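Local coordinates for protein transferrin (Manduca sexta, PDB 6WB6) that binds a single ferric ion per molecule together with a carbonate anion and transports iron, at residues V352-V357 with I381-Q386; N360-K365 with N629-N634; A392-V397 with T587-K592. All blocks are in the same frame, centred on the assembly; numbering follows the deposited sequence.

Overall arrangement
All three contacts lie in the second transferrin-like half of the chain, away from the iron and carbonate site of the first half, where Tyr90 and Tyr204 hold the ferric ion. Interaction 1 pairs the two strands of a beta-alpha-beta unit; interaction 2 seats that unit's helix on the loop 629-634, and the centres of interactions 1 and 2 are about 13 Å apart. Interaction 3, centred about 11 Å from interaction 1, packs the next helix on strand 587-590, and a disulfide of 2.1 Å between Cys356 SG and Cys393 SG ties the two together. The centres of interactions 2 and 3 lie about 17 Å apart, yet Phe632 CD1 comes within 3.4 Å of Trp588 CZ2.

Interaction 1. Residues V352-V357 with I381-Q386; sequences VVRLCV and ILDCVQ
Val352-Val357 and Ile381-Gln386 are the two parallel strands of a beta-alpha-beta unit at the start of the second transferrin-like half, with helix 360-375 as the crossover. Five backbone bonds zip them in strict register from Val352 opposite Ile381 to Val357 opposite Gln386. The shortest, Asp383 N to Val353 O and Val357 N to Val385 O, are both 2.7 Å. Between them Leu355 is bound at both ends: its N donates to Asp383 O and its O accepts from Val385 N. The strands twist at -32°, and weak CA-H...O contacts such as Cys356 CA to Val385 O at 3.1 Å fill in between.

One sheet face carries Val352, Arg354, Asp383 and Val385. Val352 CG1, lying opposite its own backbone N (chi1 172°), presses on Asp383 CB at 3.3 Å, a tight meeting. Arg354 touches Asp383 CB with its CG at 4.0 Å, then bends at chi3 (-68°) and leads its guanidinium away to a salt bridge from NH2 to Asp403 and a hydrogen bond from NH1 to Asn400 O; its NE stays 6.3 Å from Asp383 OD2, so the opposite charges do not meet here.

The other face is mostly apolar and turned to the helix. Leu382 CD1 reaches over to Val353 CG1 and Leu355 CB, 4.0 Å from each, while Cys384 is joined by a disulfide to Cys366 of the helix. At the far end Val357 and Gln386 cross at about a right angle, Val357 CG2 resting 3.8 Å from Gln386 CG.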
loop_
_atom_site.group_PDB
_atom_site.type_symbol
_atom_site.label_atom_id
_atom_site.label_comp_id
_atom_site.label_asym_id
_atom_site.label_seq_id
_atom_site.Cartn_x
_atom_site.Cartn_y
_atom_site.Cartn_z
ATOM N N VAL A 352 16.396 5.235 6.778
ATOM C CA VAL A 352 15.789 6.042 5.727
ATOM C C VAL A 352 15.999 5.316 4.417
ATOM O O VAL A 352 17.081 4.787 4.159
ATOM C CB VAL A 352 16.400 7.457 5.672
ATOM C CG1 VAL A 352 15.899 8.231 4.443
ATOM C CG2 VAL A 352 16.097 8.209 6.954
ATOM N N VAL A 353 14.957 5.260 3.606
ATOM C CA VAL A 353 15.042 4.746 2.253
ATOM C C VAL A 353 14.912 5.941 1.305
ATOM O O VAL A 353 13.938 6.712 1.374
ATOM C CB VAL A 353 13.981 3.669 1.999
ATOM C CG1 VAL A 353 12.571 4.216 2.158
ATOM C CG2 VAL A 353 14.159 3.049 0.626
ATOM N N ARG A 354 15.915 6.119 0.455
ATOM C CA ARG A 354 16.014 7.288 -0.420
ATOM C C ARG A 354 15.598 6.857 -1.815
ATOM O O ARG A 354 16.282 6.045 -2.446
ATOM C CB ARG A 354 17.427 7.865 -0.440
ATOM C CG ARG A 354 17.987 8.213 0.919
ATOM C CD ARG A 354 19.474 8.427 0.849
ATOM N NE ARG A 354 20.149 7.155 0.557
ATOM C CZ ARG A 354 21.444 7.030 0.286
ATOM N NH1 ARG A 354 22.229 8.105 0.248
ATOM N NH2 ARG A 354 21.951 5.828 0.017
ATOM N N LEU A 355 14.452 7.347 -2.264
ATOM C CA LEU A 355 13.987 7.087 -3.617
ATOM C C LEU A 355 14.517 8.184 -4.522
ATOM O O LEU A 355 14.389 9.367 -4.198
ATOM C CB LEU A 355 12.466 7.062 -3.698
ATOM C CG LEU A 355 11.919 7.045 -5.133
ATOM C CD1 LEU A 355 12.320 5.801 -5.874
ATOM C CD2 LEU A 355 10.397 7.235 -5.148
ATOM N N CYS A 356 15.093 7.797 -5.647
ATOM C CA CYS A 356 15.599 8.773 -6.598
ATOM C C CYS A 356 14.488 9.111 -7.582
ATOM O O CYS A 356 13.839 8.212 -8.126
ATOM C CB CYS A 356 16.823 8.244 -7.334
ATOM S SG CYS A 356 17.620 9.577 -8.311
ATOM N N VAL A 357 14.234 10.407 -7.755
ATOM C CA VAL A 357 13.225 10.912 -8.671
ATOM C C VAL A 357 13.910 11.787 -9.715
ATOM O O VAL A 357 15.000 12.316 -9.496
ATOM C CB VAL A 357 12.144 11.713 -7.927
ATOM C CG1 VAL A 357 11.507 10.860 -6.840
ATOM C CG2 VAL A 357 12.754 12.948 -7.316
ATOM N N ILE A 381 11.493 5.526 6.948
ATOM C CA ILE A 381 11.131 6.855 6.482
ATOM C C ILE A 381 11.558 6.995 5.043
ATOM O O ILE A 381 12.671 6.601 4.661
ATOM C CB ILE A 381 11.810 7.921 7.358
ATOM C CG1 ILE A 381 11.252 7.861 8.775
ATOM C CG2 ILE A 381 11.632 9.324 6.779
ATOM C CD1 ILE A 381 12.236 8.331 9.824
ATOM N N LEU A 382 10.693 7.583 4.239
ATOM C CA LEU A 382 10.990 7.786 2.829
ATOM C C LEU A 382 11.687 9.132 2.656
ATOM O O LEU A 382 11.170 10.178 3.074
ATOM C CB LEU A 382 9.714 7.702 1.995
ATOM C CG LEU A 382 9.817 7.931 0.498
ATOM C CD1 LEU A 382 10.540 6.798 -0.182
ATOM C CD2 LEU A 382 8.419 8.079 -0.064
ATOM N N ASP A 383 12.860 9.110 2.059
ATOM C CA ASP A 383 13.480 10.353 1.647
ATOM C C ASP A 383 13.465 10.422 0.131
ATOM O O ASP A 383 13.268 9.418 -0.557
ATOM C CB ASP A 383 14.885 10.472 2.206
ATOM C CG ASP A 383 15.453 11.856 2.050
ATOM O OD1 ASP A 383 14.721 12.750 1.555
ATOM O OD2 ASP A 383 16.624 12.051 2.430
ATOM N N CYS A 384 13.603 11.640 -0.373
ATOM C CA CYS A 384 13.447 11.945 -1.785
ATOM C C CYS A 384 14.705 12.647 -2.282
ATOM O O CYS A 384 15.134 13.650 -1.700
ATOM C CB CYS A 384 12.204 12.822 -1.992
ATOM S SG CYS A 384 10.707 12.093 -1.263
ATOM N N VAL A 385 15.288 12.121 -3.350
ATOM C CA VAL A 385 16.530 12.637 -3.912
ATOM C C VAL A 385 16.360 12.779 -5.417
ATOM O O VAL A 385 15.856 11.868 -6.083
ATOM C CB VAL A 385 17.721 11.725 -3.585
ATOM C CG1 VAL A 385 18.941 12.132 -4.398
ATOM C CG2 VAL A 385 18.020 11.802 -2.091
ATOM N N GLN A 386 16.790 13.913 -5.956
ATOM C CA GLN A 386 16.439 14.292 -7.317
ATOM C C GLN A 386 17.674 14.388 -8.200
ATOM O O GLN A 386 18.591 15.172 -7.927
ATOM C CB GLN A 386 15.690 15.617 -7.347
ATOM C CG GLN A 386 14.900 15.791 -8.649
ATOM C CD GLN A 386 14.673 17.224 -9.002
ATOM O OE1 GLN A 386 14.807 18.108 -8.160
ATOM N NE2 GLN A 386 14.349 17.473 -10.252
#

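Interaction 2. Residues N360-K365 with N629-N634; sequences NVALSK and NVIFNN
Val630 CG1 lies at the apolar centre, laid against the first turn of helix 360-375: it is 3.4 Å from Ala362 CA and 3.7 Å from Ala362 CB, with Val361 CG2 farther off at its flank. The short alanine side chain lets the valine come this close to the helix backbone. Swung opposite its own backbone N (chi1 -171°), the same methyl also meets Lys365 CD at 3.7 Å. Beside it Ile631 sends CD1 up to Ala362 O, 3.7 Å away, and to Lys365 CB, and its side chain continues onto Leu355 of the neighbouring strand and Met369 of the same helix.

The aliphatic part of Lys365 runs fully extended across both residues and carries the ammonium past the apolar patch. There NZ donates to Val630 O at 2.9 Å, lying in the carbonyl plane, and to Ile620 O as well, so the buried charge has two carbonyl partners. NZ also sits at the edge of the Phe632 ring, 4.4 Å from CD2, rather than over its face. A leucine in its place has no ammonium to offer, and would probably leave the buried carbonyls of Val630 and Ile620 without their shared donor and the loop without this polar tie to the helix.

The loop is braced on its far side by Asn629 and Asn634, each backbone N bonding to the other's OD1. Its tip, with Ile631 at phi 67° and psi -57° and a weak Phe632 N to Val630 O bond, has the form of a classic gamma-turn.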
loop_
_atom_site.group_PDB
_atom_site.type_symbol
_atom_site.label_atom_id
_atom_site.label_comp_id
_atom_site.label_asym_id
_atom_site.label_seq_id
_atom_site.Cartn_x
_atom_site.Cartn_y
_atom_site.Cartn_z
ATOM N N ASN A 360 11.017 17.787 -10.691
ATOM C CA ASN A 360 10.538 18.580 -9.567
ATOM C C ASN A 360 9.147 18.130 -9.126
ATOM O O ASN A 360 8.845 18.114 -7.927
ATOM C CB ASN A 360 10.496 20.078 -9.914
ATOM C CG ASN A 360 11.867 20.678 -10.118
ATOM O OD1 ASN A 360 12.864 20.150 -9.648
ATOM N ND2 ASN A 360 11.917 21.804 -10.821
ATOM N N VAL A 361 8.264 17.831 -10.077
ATOM C CA VAL A 361 6.947 17.351 -9.683
ATOM C C VAL A 361 7.086 16.020 -8.955
ATOM O O VAL A 361 6.504 15.815 -7.891
ATOM C CB VAL A 361 5.996 17.249 -10.892
ATOM C CG1 VAL A 361 6.517 16.351 -11.951
ATOM C CG2 VAL A 361 4.638 16.740 -10.436
ATOM N N ALA A 362 7.885 15.106 -9.502
ATOM C CA ALA A 362 8.095 13.829 -8.825
ATOM C C ALA A 362 8.716 14.026 -7.451
ATOM O O ALA A 362 8.300 13.383 -6.477
ATOM C CB ALA A 362 8.952 12.932 -9.690
ATOM N N LEU A 363 9.692 14.926 -7.338
ATOM C CA LEU A 363 10.204 15.277 -6.019
ATOM C C LEU A 363 9.076 15.704 -5.080
ATOM O O LEU A 363 9.052 15.329 -3.908
ATOM C CB LEU A 363 11.224 16.399 -6.122
ATOM C CG LEU A 363 11.874 16.819 -4.813
ATOM C CD1 LEU A 363 12.555 15.651 -4.189
ATOM C CD2 LEU A 363 12.882 17.964 -5.070
ATOM N N SER A 364 8.170 16.556 -5.556
ATOM C CA SER A 364 7.124 17.017 -4.658
ATOM C C SER A 364 6.149 15.892 -4.332
ATOM O O SER A 364 5.645 15.833 -3.208
ATOM C CB SER A 364 6.399 18.212 -5.256
ATOM O OG SER A 364 5.954 17.892 -6.551
ATOM N N LYS A 365 5.886 14.996 -5.287
ATOM C CA LYS A 365 5.014 13.864 -5.002
ATOM C C LYS A 365 5.672 12.924 -4.007
ATOM O O LYS A 365 5.019 12.419 -3.082
ATOM C CB LYS A 365 4.652 13.125 -6.302
ATOM C CG LYS A 365 3.644 11.981 -6.096
ATOM C CD LYS A 365 3.224 11.282 -7.381
ATOM C CE LYS A 365 2.367 10.063 -7.049
ATOM N NZ LYS A 365 1.771 9.355 -8.230
ATOM N N ASN A 629 1.472 9.660 -14.268
ATOM C CA ASN A 629 2.549 8.692 -14.269
ATOM C C ASN A 629 3.747 9.211 -13.509
ATOM O O ASN A 629 4.879 8.824 -13.792
ATOM C CB ASN A 629 2.947 8.336 -15.697
ATOM C CG ASN A 629 1.788 7.834 -16.480
ATOM O OD1 ASN A 629 0.898 7.164 -15.930
ATOM N ND2 ASN A 629 1.753 8.174 -17.760
ATOM N N VAL A 630 3.489 10.085 -12.543
ATOM C CA VAL A 630 4.544 10.592 -11.684
ATOM C C VAL A 630 4.914 9.499 -10.685
ATOM O O VAL A 630 4.067 9.060 -9.898
ATOM C CB VAL A 630 4.104 11.872 -10.972
ATOM C CG1 VAL A 630 5.279 12.479 -10.266
ATOM C CG2 VAL A 630 3.502 12.866 -11.974
ATOM N N ILE A 631 6.181 9.072 -10.709
ATOM C CA ILE A 631 6.718 7.993 -9.864
ATOM C C ILE A 631 6.105 6.656 -10.248
ATOM O O ILE A 631 6.825 5.704 -10.555
ATOM C CB ILE A 631 6.511 8.247 -8.360
ATOM C CG1 ILE A 631 7.247 9.521 -7.947
ATOM C CG2 ILE A 631 7.068 7.064 -7.558
ATOM C CD1 ILE A 631 7.185 9.875 -6.508
ATOM N N PHE A 632 4.783 6.560 -10.203
ATOM C CA PHE A 632 4.080 5.357 -10.624
ATOM C C PHE A 632 3.250 5.684 -11.849
ATOM O O PHE A 632 2.792 6.816 -12.021
ATOM C CB PHE A 632 3.172 4.790 -9.501
ATOM C CG PHE A 632 3.886 4.620 -8.153
ATOM C CD1 PHE A 632 4.733 3.553 -7.932
ATOM C CD2 PHE A 632 3.706 5.538 -7.145
ATOM C CE1 PHE A 632 5.412 3.409 -6.742
ATOM C CE2 PHE A 632 4.361 5.403 -5.936
ATOM C CZ PHE A 632 5.219 4.324 -5.728
ATOM N N ASN A 633 3.033 4.686 -12.694
ATOM C CA ASN A 633 2.081 4.887 -13.771
ATOM C C ASN A 633 0.671 4.879 -13.211
ATOM O O ASN A 633 0.352 4.091 -12.317
ATOM C CB ASN A 633 2.232 3.816 -14.831
ATOM C CG ASN A 633 3.508 3.980 -15.600
ATOM O OD1 ASN A 633 3.685 4.987 -16.268
ATOM N ND2 ASN A 633 4.424 3.018 -15.473
ATOM N N ASN A 634 -0.165 5.779 -13.728
ATOM C CA ASN A 634 -1.568 5.826 -13.309
ATOM C C ASN A 634 -2.247 4.472 -13.462
ATOM O O ASN A 634 -3.196 4.179 -12.741
ATOM C CB ASN A 634 -2.341 6.884 -14.115
ATOM C CG ASN A 634 -1.983 8.321 -13.731
ATOM O OD1 ASN A 634 -0.841 8.632 -13.348
ATOM N ND2 ASN A 634 -2.963 9.218 -13.861
#

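Interaction 3. Residues A392-V397 with T587-K592; sequences ACLKSV and TWVAAK
Val397 N bonds to Cys393 O at 2.9 Å, a regular helical bond that fixes the turn from which the Val397 side chain reaches strand 587-590. No hydrogen bond crosses between the two segments; the contact is made by side chains over an extended backbone. Val397 CG1 stands opposite its backbone N (chi1 -180°) and thereby dips onto the backbone at Ala590 and Ala591, 3.4 Å from Ala591 N and 3.6 Å from Ala590 CA. Ala591 answers with its CB, which lies 3.6 Å from Val397 O.

This is a helix packed on an antiparallel sheet: helix 390-399 lies over strand 587-590, which runs between strands 405-407 and 422-428. The axes of the two short segments approach to 8.9 Å, with 36° between their N-to-C directions. Val589, bonded through its backbone to Ala405, turns its CB toward the helix, whereas the CB of Ala590 points away, and its side chain touches Val424. Trp588 stays clear and stacks on Phe425.

One turn earlier, Leu394 starts off at an angle to the strand, but its CD2 closes in on Val589 CG2 at 3.5 Å, a snug methyl-to-methyl meeting in which the two side chains lie askew. Val589 CG1 is anti to the carbonyl carbon (chi1 -58°), which leaves CG2 as the methyl that meets Leu394. Ala415 and Tyr419 of helix 411-419 touch Leu394, and Leu421 lies against both Val397 and Val589.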
loop_
_atom_site.group_PDB
_atom_site.type_symbol
_atom_site.label_atom_id
_atom_site.label_comp_id
_atom_site.label_asym_id
_atom_site.label_seq_id
_atom_site.Cartn_x
_atom_site.Cartn_y
_atom_site.Cartn_z
ATOM N N ALA A 392 20.938 9.145 -14.485
ATOM C CA ALA A 392 21.584 9.746 -13.321
ATOM C C ALA A 392 21.008 9.216 -12.018
ATOM O O ALA A 392 21.714 9.182 -11.006
ATOM C CB ALA A 392 21.463 11.265 -13.346
ATOM N N CYS A 393 19.725 8.832 -12.005
ATOM C CA CYS A 393 19.189 8.176 -10.817
ATOM C C CYS A 393 19.821 6.805 -10.639
ATOM O O CYS A 393 20.110 6.389 -9.512
ATOM C CB CYS A 393 17.661 8.045 -10.908
ATOM S SG CYS A 393 16.775 9.403 -10.172
ATOM N N LEU A 394 20.003 6.076 -11.742
ATOM C CA LEU A 394 20.621 4.762 -11.657
ATOM C C LEU A 394 22.055 4.869 -11.172
ATOM O O LEU A 394 22.478 4.123 -10.290
ATOM C CB LEU A 394 20.564 4.066 -13.011
ATOM C CG LEU A 394 19.153 3.760 -13.483
ATOM C CD1 LEU A 394 19.241 3.310 -14.917
ATOM C CD2 LEU A 394 18.485 2.699 -12.583
ATOM N N LYS A 395 22.840 5.762 -11.768
ATOM C CA LYS A 395 24.178 5.993 -11.241
ATOM C C LYS A 395 24.120 6.308 -9.762
ATOM O O LYS A 395 24.985 5.881 -8.992
ATOM C CB LYS A 395 24.858 7.138 -11.987
ATOM C CG LYS A 395 26.206 7.567 -11.417
ATOM C CD LYS A 395 27.239 6.412 -11.383
ATOM C CE LYS A 395 28.685 6.959 -11.327
ATOM N NZ LYS A 395 29.719 5.935 -10.894
ATOM N N SER A 396 23.135 7.101 -9.349
ATOM C CA SER A 396 23.105 7.515 -7.958
ATOM C C SER A 396 22.839 6.329 -7.051
ATOM O O SER A 396 23.420 6.235 -5.962
ATOM C CB SER A 396 22.051 8.603 -7.749
ATOM O OG SER A 396 21.881 8.923 -6.376
ATOM N N VAL A 397 21.961 5.410 -7.464
ATOM C CA VAL A 397 21.761 4.202 -6.663
ATOM C C VAL A 397 23.085 3.439 -6.545
ATOM O O VAL A 397 23.494 3.026 -5.457
ATOM C CB VAL A 397 20.634 3.336 -7.254
ATOM C CG1 VAL A 397 20.399 2.045 -6.417
ATOM C CG2 VAL A 397 19.305 4.132 -7.297
ATOM N N THR A 587 9.958 -0.789 -12.946
ATOM C CA THR A 587 10.682 -1.554 -11.935
ATOM C C THR A 587 11.590 -0.636 -11.139
ATOM O O THR A 587 12.274 0.215 -11.718
ATOM C CB THR A 587 11.554 -2.605 -12.567
ATOM O OG1 THR A 587 10.748 -3.530 -13.293
ATOM C CG2 THR A 587 12.319 -3.319 -11.515
ATOM N N TRP A 588 11.628 -0.833 -9.824
ATOM C CA TRP A 588 12.545 -0.108 -8.959
ATOM C C TRP A 588 13.747 -0.986 -8.668
ATOM O O TRP A 588 13.600 -2.172 -8.334
ATOM C CB TRP A 588 11.852 0.352 -7.671
ATOM C CG TRP A 588 10.885 1.455 -7.981
ATOM C CD1 TRP A 588 11.065 2.780 -7.771
ATOM C CD2 TRP A 588 9.569 1.313 -8.575
ATOM N NE1 TRP A 588 9.958 3.484 -8.194
ATOM C CE2 TRP A 588 9.033 2.607 -8.704
ATOM C CE3 TRP A 588 8.800 0.221 -9.004
ATOM C CZ2 TRP A 588 7.769 2.845 -9.255
ATOM C CZ3 TRP A 588 7.529 0.463 -9.542
ATOM C CH2 TRP A 588 7.040 1.759 -9.673
ATOM N N VAL A 589 14.936 -0.420 -8.848
ATOM C CA VAL A 589 16.162 -1.193 -8.736
ATOM C C VAL A 589 16.998 -0.598 -7.623
ATOM O O VAL A 589 16.889 0.589 -7.294
ATOM C CB VAL A 589 16.959 -1.244 -10.053
ATOM C CG1 VAL A 589 16.122 -1.824 -11.146
ATOM C CG2 VAL A 589 17.468 0.124 -10.427
ATOM N N ALA A 590 17.839 -1.448 -7.039
ATOM C CA ALA A 590 18.674 -1.076 -5.914
ATOM C C ALA A 590 20.068 -1.660 -6.084
ATOM O O ALA A 590 20.290 -2.594 -6.856
ATOM C CB ALA A 590 18.079 -1.559 -4.586
ATOM N N ALA A 591 21.010 -1.097 -5.336
ATOM C CA ALA A 591 22.365 -1.596 -5.391
ATOM C C ALA A 591 22.487 -2.846 -4.530
ATOM O O ALA A 591 21.541 -3.280 -3.856
ATOM C CB ALA A 591 23.351 -0.525 -4.943
ATOM N N LYS A 592 23.690 -3.410 -4.538
ATOM C CA LYS A 592 23.987 -4.692 -3.914
ATOM C C LYS A 592 24.343 -4.595 -2.437
ATOM O O LYS A 592 24.032 -5.513 -1.676
ATOM C CB LYS A 592 25.167 -5.358 -4.640
#